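PDB 6DQ3: polysaccharide deacetylase from Streptococcus pyogenes, which removes N-acetyl groups from the cell wall linkage unit of streptococcal rhamnopolysaccharides, as a zinc-dependent deacetylase of carbohydrate esterase family 4. Local coordinates for residues 12-17 against 213-218; 74-79 against 96-101. All coordinates share one frame; numbering follows the deposited sequence.

Interaction 1: 12-17 against 213-218. With ACT (acetate ion), chain C.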
loop_
_atom_site.group_PDB
_atom_site.type_symbol
_atom_site.label_atom_id
_atom_site.label_comp_id
_atom_site.label_asym_id
_atom_site.label_seq_id
_atom_site.Cartn_x
_atom_site.Cartn_y
_atom_site.Cartn_z
ATOM N N LEU A 12 1.494 5.477 4.746
ATOM C CA LEU A 12 2.842 5.551 4.209
ATOM C C LEU A 12 2.932 4.762 2.913
ATOM O O LEU A 12 2.411 3.648 2.806
ATOM C CB LEU A 12 3.852 5.017 5.224
ATOM C CG LEU A 12 3.826 5.689 6.601
ATOM C CD1 LEU A 12 4.983 5.167 7.456
ATOM C CD2 LEU A 12 3.864 7.200 6.493
ATOM N N MET A 13 3.590 5.356 1.923
ATOM C CA MET A 13 3.774 4.732 0.620
ATOM C C MET A 13 5.247 4.389 0.444
ATOM O O MET A 13 6.075 5.277 0.213
ATOM C CB MET A 13 3.295 5.641 -0.510
ATOM C CG MET A 13 3.590 5.071 -1.895
ATOM S SD MET A 13 2.955 6.070 -3.252
ATOM C CE MET A 13 3.735 7.643 -2.919
ATOM N N TYR A 14 5.553 3.101 0.547
ATOM C CA TYR A 14 6.859 2.529 0.255
ATOM C C TYR A 14 6.847 1.896 -1.133
ATOM O O TYR A 14 5.800 1.527 -1.662
ATOM C CB TYR A 14 7.231 1.446 1.279
ATOM C CG TYR A 14 7.562 1.923 2.670
ATOM C CD1 TYR A 14 6.575 2.037 3.633
ATOM C CD2 TYR A 14 8.866 2.234 3.027
ATOM C CE1 TYR A 14 6.870 2.469 4.910
ATOM C CE2 TYR A 14 9.174 2.661 4.299
ATOM C CZ TYR A 14 8.172 2.780 5.238
ATOM O OH TYR A 14 8.475 3.205 6.507
ATOM N N HIS A 15 8.038 1.747 -1.713
ATOM C CA HIS A 15 8.197 0.964 -2.931
ATOM C C HIS A 15 9.353 -0.001 -2.699
ATOM O O HIS A 15 9.173 -1.040 -2.049
ATOM C CB HIS A 15 8.411 1.871 -4.141
ATOM C CG HIS A 15 7.129 2.406 -4.707
ATOM N ND1 HIS A 15 6.435 3.444 -4.123
ATOM C CD2 HIS A 15 6.403 2.027 -5.785
ATOM C CE1 HIS A 15 5.344 3.695 -4.827
ATOM N NE2 HIS A 15 5.303 2.853 -5.844
ATOM N N ALA A 16 10.543 0.353 -3.165
ATOM C CA ALA A 16 11.691 -0.542 -3.056
ATOM C C ALA A 16 12.373 -0.425 -1.700
ATOM O O ALA A 16 12.621 0.678 -1.207
ATOM C CB ALA A 16 12.703 -0.240 -4.156
ATOM N N ILE A 17 12.697 -1.571 -1.105
ATOM C CA ILE A 17 13.518 -1.621 0.099
ATOM C C ILE A 17 14.534 -2.739 -0.101
ATOM O O ILE A 17 14.187 -3.922 -0.008
ATOM C CB ILE A 17 12.703 -1.862 1.380
ATOM C CG1 ILE A 17 11.627 -0.781 1.505
ATOM C CG2 ILE A 17 13.614 -1.850 2.594
ATOM C CD1 ILE A 17 10.769 -0.879 2.752
ATOM N N ILE A 213 1.645 9.358 2.151
ATOM C CA ILE A 213 2.904 10.007 2.504
ATOM C C ILE A 213 4.015 9.224 1.820
ATOM O O ILE A 213 4.239 8.051 2.138
ATOM C CB ILE A 213 3.112 10.055 4.024
ATOM C CG1 ILE A 213 2.055 10.946 4.679
ATOM C CG2 ILE A 213 4.526 10.530 4.348
ATOM C CD1 ILE A 213 1.906 10.716 6.177
ATOM N N ARG A 214 4.706 9.859 0.874
ATOM C CA ARG A 214 5.789 9.190 0.165
ATOM C C ARG A 214 7.001 9.075 1.081
ATOM O O ARG A 214 7.427 10.061 1.692
ATOM C CB ARG A 214 6.159 9.949 -1.110
ATOM C CG ARG A 214 7.243 9.250 -1.935
ATOM C CD ARG A 214 7.672 10.056 -3.154
ATOM N NE ARG A 214 6.606 10.224 -4.140
ATOM C CZ ARG A 214 6.241 9.296 -5.020
ATOM N NH1 ARG A 214 6.842 8.114 -5.037
ATOM N NH2 ARG A 214 5.264 9.547 -5.881
ATOM N N ILE A 215 7.553 7.870 1.176
ATOM C CA ILE A 215 8.752 7.638 1.976
ATOM C C ILE A 215 9.969 7.992 1.133
ATOM O O ILE A 215 10.224 7.367 0.098
ATOM C CB ILE A 215 8.821 6.185 2.466
ATOM C CG1 ILE A 215 7.589 5.844 3.305
ATOM C CG2 ILE A 215 10.107 5.960 3.252
ATOM C CD1 ILE A 215 7.416 6.701 4.544
ATOM N N LEU A 216 10.700 8.996 1.554
ATOM C CA LEU A 216 11.921 9.389 0.873
ATOM C C LEU A 216 13.108 8.618 1.444
ATOM O O LEU A 216 13.094 8.234 2.617
ATOM C CB LEU A 216 12.155 10.886 1.035
ATOM C CG LEU A 216 11.025 11.783 0.522
ATOM C CD1 LEU A 216 11.230 13.220 0.963
ATOM C CD2 LEU A 216 10.939 11.692 -0.995
ATOM N N PRO A 217 14.144 8.354 0.643
ATOM C CA PRO A 217 15.300 7.619 1.194
ATOM C C PRO A 217 16.093 8.421 2.207
ATOM O O PRO A 217 16.777 7.828 3.052
ATOM C CB PRO A 217 16.148 7.289 -0.044
ATOM C CG PRO A 217 15.236 7.469 -1.214
ATOM C CD PRO A 217 14.245 8.536 -0.816
ATOM N N ASN A 218 16.039 9.751 2.141
ATOM C CA ASN A 218 16.740 10.613 3.086
ATOM C C ASN A 218 15.958 10.830 4.376
ATOM O O ASN A 218 16.381 11.639 5.208
ATOM C CB ASN A 218 17.046 11.968 2.431
ATOM C CG ASN A 218 15.794 12.678 1.918
ATOM O OD1 ASN A 218 14.709 12.551 2.486
ATOM N ND2 ASN A 218 15.947 13.431 0.833
HETATM C C ACT C . 2.412 3.163 -8.174
HETATM O O ACT C . 3.243 2.428 -7.602
HETATM O OXT ACT C . 1.958 3.004 -9.323
HETATM C CH3 ACT C . 1.930 4.292 -7.412
#
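Y14 and I215 meet at the C-terminal ends of two neighbouring parallel strands, 8-14 and 210-214, in the sheet of the NodB-like deacetylase barrel. I215 lays CG1 squarely over one face of the Y14 ring, 3.6 Å from the ring centroid and 7° off its normal, a CH-pi contact, while its CG2 comes down on the ring atom CE2. CG1 lies beside the isoleucine's own backbone N, and a further bend at CG1 carries CD1 to L12 CB. The Y14 hydroxyl reaches past this contact to Q40 of helix 34-46, and F76 stacks on the tyrosine ring.

L12 and I213 run side by side toward the helical layer that includes M228 and T227, L12 CD2 resting 3.8 Å from I213 CB. On the other side of the sheet M13 and R214 also lie alongside each other. The M13 chain is extended until its last torsion, chi3 57°, which bends CE over the centre of the R214 guanidinium, 3.7 Å from CZ. Two backbone bonds hold the strands together: M13 N to I213 O, 2.8 Å, and I215 N to M13 O, 3.1 Å.

Just past the strand end, H15 turns its imidazole toward the acetate site, where S174 N also binds the ion. H15 NE2 donates to acetate O at 2.7 Å, nearly straight at 167°.

Interaction 2: 74-79 against 96-101. With ZN (zinc ion), chain D.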
loop_
_atom_site.group_PDB
_atom_site.type_symbol
_atom_site.label_atom_id
_atom_site.label_comp_id
_atom_site.label_asym_id
_atom_site.label_seq_id
_atom_site.Cartn_x
_atom_site.Cartn_y
_atom_site.Cartn_z
ATOM N N LEU A 74 0.632 1.047 6.626
ATOM C CA LEU A 74 1.838 0.839 5.838
ATOM C C LEU A 74 1.453 0.185 4.518
ATOM O O LEU A 74 0.911 -0.928 4.515
ATOM C CB LEU A 74 2.837 -0.047 6.582
ATOM C CG LEU A 74 3.283 0.320 7.995
ATOM C CD1 LEU A 74 4.294 -0.720 8.486
ATOM C CD2 LEU A 74 3.857 1.709 8.027
ATOM N N THR A 75 1.736 0.863 3.404
ATOM C CA THR A 75 1.410 0.342 2.083
ATOM C C THR A 75 2.647 0.268 1.199
ATOM O O THR A 75 3.520 1.141 1.249
ATOM C CB THR A 75 0.333 1.190 1.374
ATOM O OG1 THR A 75 0.865 2.464 0.985
ATOM C CG2 THR A 75 -0.873 1.400 2.284
ATOM N N PHE A 76 2.697 -0.781 0.379
ATOM C CA PHE A 76 3.775 -1.035 -0.570
ATOM C C PHE A 76 3.147 -1.318 -1.926
ATOM O O PHE A 76 2.285 -2.194 -2.032
ATOM C CB PHE A 76 4.626 -2.248 -0.158
ATOM C CG PHE A 76 5.470 -2.033 1.069
ATOM C CD1 PHE A 76 4.889 -1.903 2.315
ATOM C CD2 PHE A 76 6.853 -1.993 0.971
ATOM C CE1 PHE A 76 5.670 -1.716 3.440
ATOM C CE2 PHE A 76 7.635 -1.806 2.092
ATOM C CZ PHE A 76 7.044 -1.666 3.325
ATOM N N ASP A 77 3.595 -0.623 -2.964
ATOM C CA ASP A 77 3.068 -0.859 -4.300
ATOM C C ASP A 77 3.975 -1.784 -5.110
ATOM O O ASP A 77 5.171 -1.927 -4.829
ATOM C CB ASP A 77 2.883 0.461 -5.065
ATOM C CG ASP A 77 1.967 1.435 -4.352
ATOM O OD1 ASP A 77 1.136 0.994 -3.534
ATOM O OD2 ASP A 77 2.072 2.650 -4.620
ATOM N N ASP A 78 3.358 -2.436 -6.108
ATOM C CA ASP A 78 4.016 -3.103 -7.236
ATOM C C ASP A 78 4.454 -4.533 -6.941
ATOM O O ASP A 78 5.086 -5.180 -7.788
ATOM C CB ASP A 78 5.220 -2.274 -7.705
ATOM C CG ASP A 78 4.822 -0.956 -8.341
ATOM O OD1 ASP A 78 3.624 -0.775 -8.606
ATOM O OD2 ASP A 78 5.697 -0.089 -8.555
ATOM N N SER A 79 4.097 -5.041 -5.772
ATOM C CA SER A 79 4.289 -6.439 -5.391
ATOM C C SER A 79 5.652 -6.963 -5.842
ATOM O O SER A 79 5.766 -7.984 -6.524
ATOM C CB SER A 79 3.154 -7.306 -5.941
ATOM O OG SER A 79 2.865 -6.987 -7.292
ATOM N N ALA A 96 4.505 -5.814 13.045
ATOM C CA ALA A 96 3.793 -4.791 12.294
ATOM C C ALA A 96 3.012 -5.425 11.150
ATOM O O ALA A 96 3.423 -6.434 10.576
ATOM C CB ALA A 96 4.766 -3.739 11.747
ATOM N N LYS A 97 1.872 -4.822 10.829
ATOM C CA LYS A 97 1.062 -5.227 9.691
ATOM C C LYS A 97 1.319 -4.268 8.533
ATOM O O LYS A 97 1.641 -3.095 8.740
ATOM C CB LYS A 97 -0.426 -5.241 10.058
ATOM C CG LYS A 97 -0.738 -5.977 11.364
ATOM C CD LYS A 97 -2.216 -6.381 11.477
ATOM C CE LYS A 97 -3.150 -5.173 11.468
ATOM N NZ LYS A 97 -3.498 -4.654 12.823
ATOM N N ALA A 98 1.209 -4.784 7.310
ATOM C CA ALA A 98 1.385 -3.945 6.131
ATOM C C ALA A 98 0.608 -4.519 4.956
ATOM O O ALA A 98 0.243 -5.696 4.938
ATOM C CB ALA A 98 2.867 -3.799 5.761
ATOM N N THR A 99 0.363 -3.661 3.965
ATOM C CA THR A 99 -0.403 -4.009 2.778
ATOM C C THR A 99 0.474 -3.858 1.549
ATOM O O THR A 99 1.192 -2.864 1.408
ATOM C CB THR A 99 -1.638 -3.100 2.612
ATOM O OG1 THR A 99 -2.541 -3.305 3.698
ATOM C CG2 THR A 99 -2.353 -3.393 1.293
ATOM N N ASN A 100 0.412 -4.834 0.652
ATOM C CA ASN A 100 1.050 -4.707 -0.650
ATOM C C ASN A 100 -0.006 -4.693 -1.749
ATOM O O ASN A 100 -0.876 -5.570 -1.799
ATOM C CB ASN A 100 2.046 -5.832 -0.915
ATOM C CG ASN A 100 2.939 -5.528 -2.096
ATOM O OD1 ASN A 100 2.477 -5.466 -3.236
ATOM N ND2 ASN A 100 4.221 -5.312 -1.831
ATOM N N ASN A 101 0.087 -3.709 -2.632
ATOM C CA ASN A 101 -0.842 -3.559 -3.745
ATOM C C ASN A 101 -0.276 -4.271 -4.966
ATOM O O ASN A 101 0.767 -3.877 -5.499
ATOM C CB ASN A 101 -1.077 -2.073 -3.973
ATOM C CG ASN A 101 -1.630 -1.401 -2.727
ATOM O OD1 ASN A 101 -2.597 -1.884 -2.144
ATOM N ND2 ASN A 101 -0.997 -0.317 -2.291
HETATM ZN ZN ZN D . 2.639 0.873 -9.354
HETATM O O HOH W 1 -0.158 -1.126 8.329
HETATM O O HOH W 2 4.704 1.767 -10.135
#
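L74 and A98 pack CB to CB beside the ladder of strands 71-77 and 98-102, the two parallel strands of a right-handed beta-alpha-beta crossover whose connecting helix is 81-93. The backbone bonds come first. T99 N donates to L74 O, F76 N to T99 O and N101 N to F76 O, the last at 2.7 Å; D78 N then reaches N101 O at 3.0 Å, so the pairing runs on into the turn that carries the metal ligand. At the other end a water bridges L74 N and K97 O.

The apolar contacts lie on the side covered by helix 81-93. L74 CB sits 3.8 Å from A98 CB, and L91 of the helix touches both residues. F76 approaches A98 CB more loosely with CE1, and the edge of its ring lies toward T99 O.

The polar side chains D77 and N101 stand side by side on the opposite face of the sheet. Both have CG beside the backbone N (chi1 -58° in each), and this shared torsion brings the groups level. N101 ND2 gives D77 OD1 a straight bond of 2.8 Å, received nearly head-on to the C-O bond and within the plane of the amide, although the carboxylate and amide planes are 40° apart. R212 forms a salt bridge with D77 OD2, so both carboxylate oxygens are gripped and the group's rotation is probably fixed.

The side chain of D78 leaves the backbone heading away from 96-101, and its OD1 binds the zinc at 2.1 Å. H133 and H137 are the other protein ligands, and the two acetate oxygens and a water complete the shell. That water also donates to D78 OD2 at 2.6 Å.

In the fold
The centres of interactions 1 and 2 lie about 11 Å apart in one sheet, where strands 8-14 and 71-77 are neighbours. The spatial order is therefore 210-214, 8-14, 71-77, 98-102, all parallel. Along the chain, 74-79 and 96-101 both fall between the two halves of interaction 1, so a local crossover sits within a pairing of the chain's early and late parts. The contacts touch directly: L12 O and T75 OG1 are 2.7 Å apart, probably hydrogen-bonded, and I17 packs on F76. Their strand ends open on the same site, with acetate bound to the zinc that D78 helps hold and also contacting H15 and D77, consistent with a pocket for deacetylation.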